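Local coordinates for streptokinase domain B (Streptococcus dysgalactiae subsp. equisimilis, PDB 1QQR), which is one domain of streptokinase, a bacterial activator of plasminogen that works without proteolytic activity of its own and thereby promotes fibrinolysis, at residues 4-9 against 98-103; 11-16 against 117-122. One frame throughout, in Å; residues are numbered along the deposited sequence.

Contact 1: residues 4-9 against 98-103; sequences QAKSVD and REQAYR
Q4 and E99 form a single backbone bridge; Q4 CA also makes a CA-H...O contact of 3.2 Å with R98 O. The CB of Q4 points away from 98-103, and CB and CG of Q4 stay close only to that carbonyl. One residue on, A5 N gives a short, nearly straight hydrogen bond to R98 O (2.6 Å, 166° at the hydrogen), and A5 CB sits against R98 CG at 3.5 Å. K6 N is held by a side chain instead: Q100 OE1 accepts it at 2.9 Å. With chi1 at 168° the CG of Q100 lies opposite its own N, and a bend at chi2 (74°) swings the amide round to K6. The K6 and Q100 side chains cross at about a right angle, with K6 CG 3.3 Å from Q100 OE1, before K6 NZ goes on to a salt bridge with E113. The other half of the amide is used as well. Q100 NE2 donates to a water, which donates to S7 O, and makes a second, weak bond to A101 O of its own segment. V8 closes the contact by placing CG2 over the centre of one guanidinium face of R98, 3.7 Å above the plane. Salt bridges to D118 and D77 and a bond from NE to K96 O fix the rotation of that group. The contact thus joins the lead-in to strand 8-18 with the loop ahead of strand 102-104; N116 of strand 111-128 packs on A5, R98 and Q100, and I40 touches A5 and V8.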
loop_
_atom_site.group_PDB
_atom_site.type_symbol
_atom_site.label_atom_id
_atom_site.label_comp_id
_atom_site.label_asym_id
_atom_site.label_seq_id
_atom_site.Cartn_x
_atom_site.Cartn_y
_atom_site.Cartn_z
ATOM N N GLN A 4 -13.203 -2.329 -19.873
ATOM C CA GLN A 4 -12.359 -2.810 -18.801
ATOM C C GLN A 4 -10.959 -2.221 -18.866
ATOM O O GLN A 4 -10.322 -2.225 -19.919
ATOM C CB GLN A 4 -12.268 -4.330 -18.870
ATOM C CG GLN A 4 -11.597 -4.976 -17.675
ATOM C CD GLN A 4 -11.435 -6.466 -17.862
ATOM O OE1 GLN A 4 -10.557 -6.916 -18.604
ATOM N NE2 GLN A 4 -12.293 -7.245 -17.205
ATOM N N ALA A 5 -10.478 -1.720 -17.730
ATOM C CA ALA A 5 -9.136 -1.161 -17.671
ATOM C C ALA A 5 -8.182 -2.178 -18.295
ATOM O O ALA A 5 -8.348 -3.379 -18.124
ATOM C CB ALA A 5 -8.757 -0.890 -16.229
ATOM N N LYS A 6 -7.182 -1.699 -19.013
ATOM C CA LYS A 6 -6.237 -2.581 -19.671
ATOM C C LYS A 6 -5.023 -2.885 -18.796
ATOM O O LYS A 6 -4.241 -3.803 -19.078
ATOM C CB LYS A 6 -5.787 -1.917 -20.976
ATOM C CG LYS A 6 -6.976 -1.474 -21.845
ATOM C CD LYS A 6 -6.605 -0.429 -22.886
ATOM C CE LYS A 6 -7.865 0.146 -23.531
ATOM N NZ LYS A 6 -7.578 1.292 -24.447
ATOM N N SER A 7 -4.885 -2.123 -17.717
ATOM C CA SER A 7 -3.739 -2.268 -16.846
ATOM C C SER A 7 -4.004 -1.541 -15.543
ATOM O O SER A 7 -4.808 -0.613 -15.494
ATOM C CB SER A 7 -2.546 -1.603 -17.520
ATOM O OG SER A 7 -1.408 -2.419 -17.486
ATOM N N VAL A 8 -3.330 -1.955 -14.483
ATOM C CA VAL A 8 -3.467 -1.250 -13.224
ATOM C C VAL A 8 -2.084 -1.090 -12.610
ATOM O O VAL A 8 -1.421 -2.082 -12.298
ATOM C CB VAL A 8 -4.405 -1.980 -12.262
ATOM C CG1 VAL A 8 -4.373 -1.324 -10.889
ATOM C CG2 VAL A 8 -5.805 -1.909 -12.797
ATOM N N ASP A 9 -1.615 0.150 -12.498
ATOM C CA ASP A 9 -0.302 0.382 -11.875
ATOM C C ASP A 9 -0.567 0.257 -10.385
ATOM O O ASP A 9 -1.404 0.988 -9.841
ATOM C CB ASP A 9 0.232 1.800 -12.116
ATOM C CG ASP A 9 0.684 2.030 -13.536
ATOM O OD1 ASP A 9 1.075 1.053 -14.199
ATOM O OD2 ASP A 9 0.664 3.202 -13.970
ATOM N N ARG A 98 -12.373 -2.966 -13.363
ATOM C CA ARG A 98 -12.818 -1.593 -13.453
ATOM C C ARG A 98 -12.856 -1.046 -14.866
ATOM O O ARG A 98 -12.245 -1.576 -15.810
ATOM C CB ARG A 98 -11.913 -0.683 -12.595
ATOM C CG ARG A 98 -10.535 -0.433 -13.231
ATOM C CD ARG A 98 -9.493 0.015 -12.213
ATOM N NE ARG A 98 -9.121 -1.048 -11.275
ATOM C CZ ARG A 98 -8.353 -0.873 -10.197
ATOM N NH1 ARG A 98 -7.878 0.333 -9.900
ATOM N NH2 ARG A 98 -8.016 -1.914 -9.435
ATOM N N GLU A 99 -13.572 0.063 -14.965
ATOM C CA GLU A 99 -13.740 0.815 -16.192
ATOM C C GLU A 99 -12.394 1.479 -16.477
ATOM O O GLU A 99 -11.722 1.922 -15.554
ATOM C CB GLU A 99 -14.819 1.865 -15.960
ATOM C CG GLU A 99 -15.566 2.246 -17.200
ATOM C CD GLU A 99 -16.345 1.092 -17.777
ATOM O OE1 GLU A 99 -17.262 0.600 -17.091
ATOM O OE2 GLU A 99 -16.031 0.685 -18.913
ATOM N N GLN A 100 -11.996 1.536 -17.742
ATOM C CA GLN A 100 -10.721 2.146 -18.132
ATOM C C GLN A 100 -10.742 3.640 -17.820
ATOM O O GLN A 100 -11.678 4.339 -18.183
ATOM C CB GLN A 100 -10.475 1.942 -19.627
ATOM C CG GLN A 100 -9.337 2.756 -20.195
ATOM C CD GLN A 100 -7.984 2.231 -19.782
ATOM O OE1 GLN A 100 -7.714 1.037 -19.901
ATOM N NE2 GLN A 100 -7.113 3.120 -19.314
ATOM N N ALA A 101 -9.698 4.126 -17.157
ATOM C CA ALA A 101 -9.616 5.540 -16.788
ATOM C C ALA A 101 -9.349 6.481 -17.964
ATOM O O ALA A 101 -8.636 6.130 -18.922
ATOM C CB ALA A 101 -8.512 5.743 -15.747
ATOM N N TYR A 102 -9.901 7.688 -17.874
ATOM C CA TYR A 102 -9.643 8.701 -18.894
ATOM C C TYR A 102 -9.920 10.092 -18.349
ATOM O O TYR A 102 -10.618 10.253 -17.350
ATOM C CB TYR A 102 -10.535 8.505 -20.124
ATOM C CG TYR A 102 -11.962 8.913 -19.864
ATOM C CD1 TYR A 102 -12.836 8.054 -19.210
ATOM C CD2 TYR A 102 -12.420 10.199 -20.208
ATOM C CE1 TYR A 102 -14.134 8.444 -18.889
ATOM C CE2 TYR A 102 -13.731 10.604 -19.898
ATOM C CZ TYR A 102 -14.574 9.716 -19.241
ATOM O OH TYR A 102 -15.857 10.071 -18.951
ATOM N N ARG A 103 -9.381 11.093 -19.030
ATOM C CA ARG A 103 -9.627 12.480 -18.668
ATOM C C ARG A 103 -10.135 13.169 -19.937
ATOM O O ARG A 103 -10.059 12.624 -21.036
ATOM C CB ARG A 103 -8.351 13.166 -18.171
ATOM C CG ARG A 103 -7.201 13.120 -19.125
ATOM C CD ARG A 103 -6.140 14.138 -18.724
ATOM N NE ARG A 103 -4.885 13.895 -19.433
ATOM C CZ ARG A 103 -3.780 13.422 -18.861
ATOM N NH1 ARG A 103 -3.767 13.146 -17.560
ATOM N NH2 ARG A 103 -2.696 13.195 -19.597
HETATM O O HOH W 1 -5.143 1.623 -17.593
#

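Contact 2: residues 11-16 against 117-122; sequences EYTVQF and TDLISE
Y12 OH donates to E122 OE1 at 2.6 Å, the one side-chain hydrogen bond between the two segments. It uses the anti lone pair of OE1, and the carboxylate carbon lies in the ring plane at the edge, with ring and carboxylate planes 63° apart. CG of Y12 stands opposite its backbone N (chi1 -176°), which carries the ring along the sheet past I120, where I120 CG2 meets Y12 CD1 at 3.9 Å, as far as E122. On the face shared by E11, T13, L119 and S121, T13 CG2 presses against S121 CB at 3.3 Å, closer than usual for two carbons. L119 CD1 lies 4.0 Å from T13 CG2. Beneath these side chains the backbones pair in register, E11 with L119 through V14 with E122. Five N-H...O bonds join them, from E11 N to D118 O at one end to Q15 N to E122 O (2.8 Å) at the other. Further out, E122 OE1 also accepts from Y124 OH, and OE2 forms a salt bridge with R69. These partners hold the carboxylate that receives the tyrosine and would probably favour its charged form. T13 OG1 turns instead to L31 O. A53 touches Y12 and L49 touches E122, so helix 46-60 packs on the face that carries Y12, I120, V14 and E122. Segments 11-16 and 117-122 run parallel, 18° apart; this pairing of strands 8-18 and 111-128, within a mixed sheet with a helix packed on one face, is characteristic of the beta-grasp fold adopted by streptokinase and staphylokinase domains.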
loop_
_atom_site.group_PDB
_atom_site.type_symbol
_atom_site.label_atom_id
_atom_site.label_comp_id
_atom_site.label_asym_id
_atom_site.label_seq_id
_atom_site.Cartn_x
_atom_site.Cartn_y
_atom_site.Cartn_z
ATOM N N GLU A 11 0.559 1.000 -6.887
ATOM C CA GLU A 11 1.463 1.799 -6.090
ATOM C C GLU A 11 1.356 1.404 -4.616
ATOM O O GLU A 11 0.311 0.941 -4.134
ATOM C CB GLU A 11 1.176 3.283 -6.277
ATOM C CG GLU A 11 1.767 3.830 -7.562
ATOM C CD GLU A 11 1.244 5.215 -7.914
ATOM O OE1 GLU A 11 1.194 6.091 -7.028
ATOM O OE2 GLU A 11 0.890 5.433 -9.088
ATOM N N TYR A 12 2.446 1.615 -3.892
ATOM C CA TYR A 12 2.492 1.219 -2.498
ATOM C C TYR A 12 2.999 2.303 -1.581
ATOM O O TYR A 12 3.945 3.017 -1.901
ATOM C CB TYR A 12 3.400 -0.006 -2.387
ATOM C CG TYR A 12 3.493 -0.614 -1.017
ATOM C CD1 TYR A 12 2.461 -1.376 -0.505
ATOM C CD2 TYR A 12 4.636 -0.437 -0.237
ATOM C CE1 TYR A 12 2.557 -1.957 0.755
ATOM C CE2 TYR A 12 4.752 -1.013 1.035
ATOM C CZ TYR A 12 3.711 -1.777 1.525
ATOM O OH TYR A 12 3.840 -2.409 2.750
ATOM N N THR A 13 2.336 2.455 -0.453
ATOM C CA THR A 13 2.794 3.393 0.550
ATOM C C THR A 13 2.630 2.725 1.928
ATOM O O THR A 13 1.645 2.020 2.195
ATOM C CB THR A 13 2.058 4.735 0.495
ATOM O OG1 THR A 13 2.693 5.628 1.410
ATOM C CG2 THR A 13 0.616 4.602 0.881
ATOM N N VAL A 14 3.625 2.916 2.776
ATOM C CA VAL A 14 3.633 2.319 4.097
ATOM C C VAL A 14 4.078 3.311 5.165
ATOM O O VAL A 14 4.987 4.112 4.953
ATOM C CB VAL A 14 4.578 1.078 4.137
ATOM C CG1 VAL A 14 5.990 1.485 3.816
ATOM C CG2 VAL A 14 4.519 0.407 5.497
ATOM N N GLN A 15 3.401 3.250 6.306
ATOM C CA GLN A 15 3.702 4.086 7.457
ATOM C C GLN A 15 4.203 3.130 8.567
ATOM O O GLN A 15 3.656 2.033 8.754
ATOM C CB GLN A 15 2.433 4.837 7.890
ATOM C CG GLN A 15 2.455 5.329 9.342
ATOM C CD GLN A 15 1.187 6.092 9.750
ATOM O OE1 GLN A 15 0.054 5.611 9.564
ATOM N NE2 GLN A 15 1.377 7.283 10.319
ATOM N N PHE A 16 5.238 3.536 9.299
ATOM C CA PHE A 16 5.792 2.687 10.352
ATOM C C PHE A 16 5.643 3.319 11.716
ATOM O O PHE A 16 6.021 4.474 11.897
ATOM C CB PHE A 16 7.281 2.434 10.103
ATOM C CG PHE A 16 7.573 1.664 8.841
ATOM C CD1 PHE A 16 8.225 2.268 7.778
ATOM C CD2 PHE A 16 7.239 0.317 8.737
ATOM C CE1 PHE A 16 8.548 1.538 6.621
ATOM C CE2 PHE A 16 7.556 -0.421 7.591
ATOM C CZ PHE A 16 8.212 0.193 6.531
ATOM N N THR A 117 -4.877 3.102 -11.594
ATOM C CA THR A 117 -3.920 2.844 -10.528
ATOM C C THR A 117 -4.625 2.330 -9.294
ATOM O O THR A 117 -5.788 2.648 -9.063
ATOM C CB THR A 117 -3.158 4.143 -10.081
ATOM O OG1 THR A 117 -4.116 5.112 -9.657
ATOM C CG2 THR A 117 -2.347 4.756 -11.209
ATOM N N ASP A 118 -3.895 1.525 -8.526
ATOM C CA ASP A 118 -4.348 1.011 -7.236
ATOM C C ASP A 118 -3.308 1.575 -6.268
ATOM O O ASP A 118 -2.106 1.534 -6.539
ATOM C CB ASP A 118 -4.263 -0.515 -7.148
ATOM C CG ASP A 118 -5.595 -1.201 -7.385
ATOM O OD1 ASP A 118 -6.650 -0.516 -7.384
ATOM O OD2 ASP A 118 -5.581 -2.446 -7.555
ATOM N N LEU A 119 -3.759 2.133 -5.161
ATOM C CA LEU A 119 -2.816 2.623 -4.180
ATOM C C LEU A 119 -3.021 1.738 -2.979
ATOM O O LEU A 119 -4.088 1.786 -2.349
ATOM C CB LEU A 119 -3.079 4.081 -3.768
ATOM C CG LEU A 119 -2.235 4.507 -2.550
ATOM C CD1 LEU A 119 -0.754 4.366 -2.867
ATOM C CD2 LEU A 119 -2.538 5.941 -2.147
ATOM N N ILE A 120 -2.026 0.906 -2.693
ATOM C CA ILE A 120 -2.092 0.050 -1.526
ATOM C C ILE A 120 -1.376 0.775 -0.379
ATOM O O ILE A 120 -0.193 1.108 -0.474
ATOM C CB ILE A 120 -1.374 -1.282 -1.750
ATOM C CG1 ILE A 120 -2.059 -2.069 -2.871
ATOM C CG2 ILE A 120 -1.345 -2.075 -0.430
ATOM C CD1 ILE A 120 -1.385 -3.410 -3.166
ATOM N N SER A 121 -2.083 1.007 0.714
ATOM C CA SER A 121 -1.455 1.685 1.830
ATOM C C SER A 121 -1.534 0.854 3.099
ATOM O O SER A 121 -2.601 0.381 3.510
ATOM C CB SER A 121 -2.061 3.086 2.027
ATOM O OG SER A 121 -3.409 3.011 2.375
ATOM N N GLU A 122 -0.369 0.667 3.702
ATOM C CA GLU A 122 -0.252 -0.122 4.904
ATOM C C GLU A 122 0.404 0.621 6.046
ATOM O O GLU A 122 1.131 1.615 5.862
ATOM C CB GLU A 122 0.581 -1.387 4.649
ATOM C CG GLU A 122 0.053 -2.319 3.604
ATOM C CD GLU A 122 0.660 -3.711 3.745
ATOM O OE1 GLU A 122 1.871 -3.891 3.459
ATOM O OE2 GLU A 122 -0.086 -4.625 4.152
#

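How the contacts relate
The centres of the two contacts lie about 19 Å apart, contact 2 near the middle of the domain and contact 1 toward its periphery. Both draw on strand 8-18: residues 4-9 lead into it and begin it, and 11-16 continue it. Strand 102-104, entered by 98-103, is followed in the chain by 111-128, which holds 117-122 and pairs antiparallel with it. Along the chain the order is 4-9, 11-16, 98-103, 117-122, so the segments alternate. The contacts meet directly where R98 NH2 forms a 2.8 Å salt bridge with D118 OD1. Contact 2 joins strands 8-18 and 111-128 within the sheet, and contact 1 extends the association of the N-terminal residues to the loop region before strand 102-104.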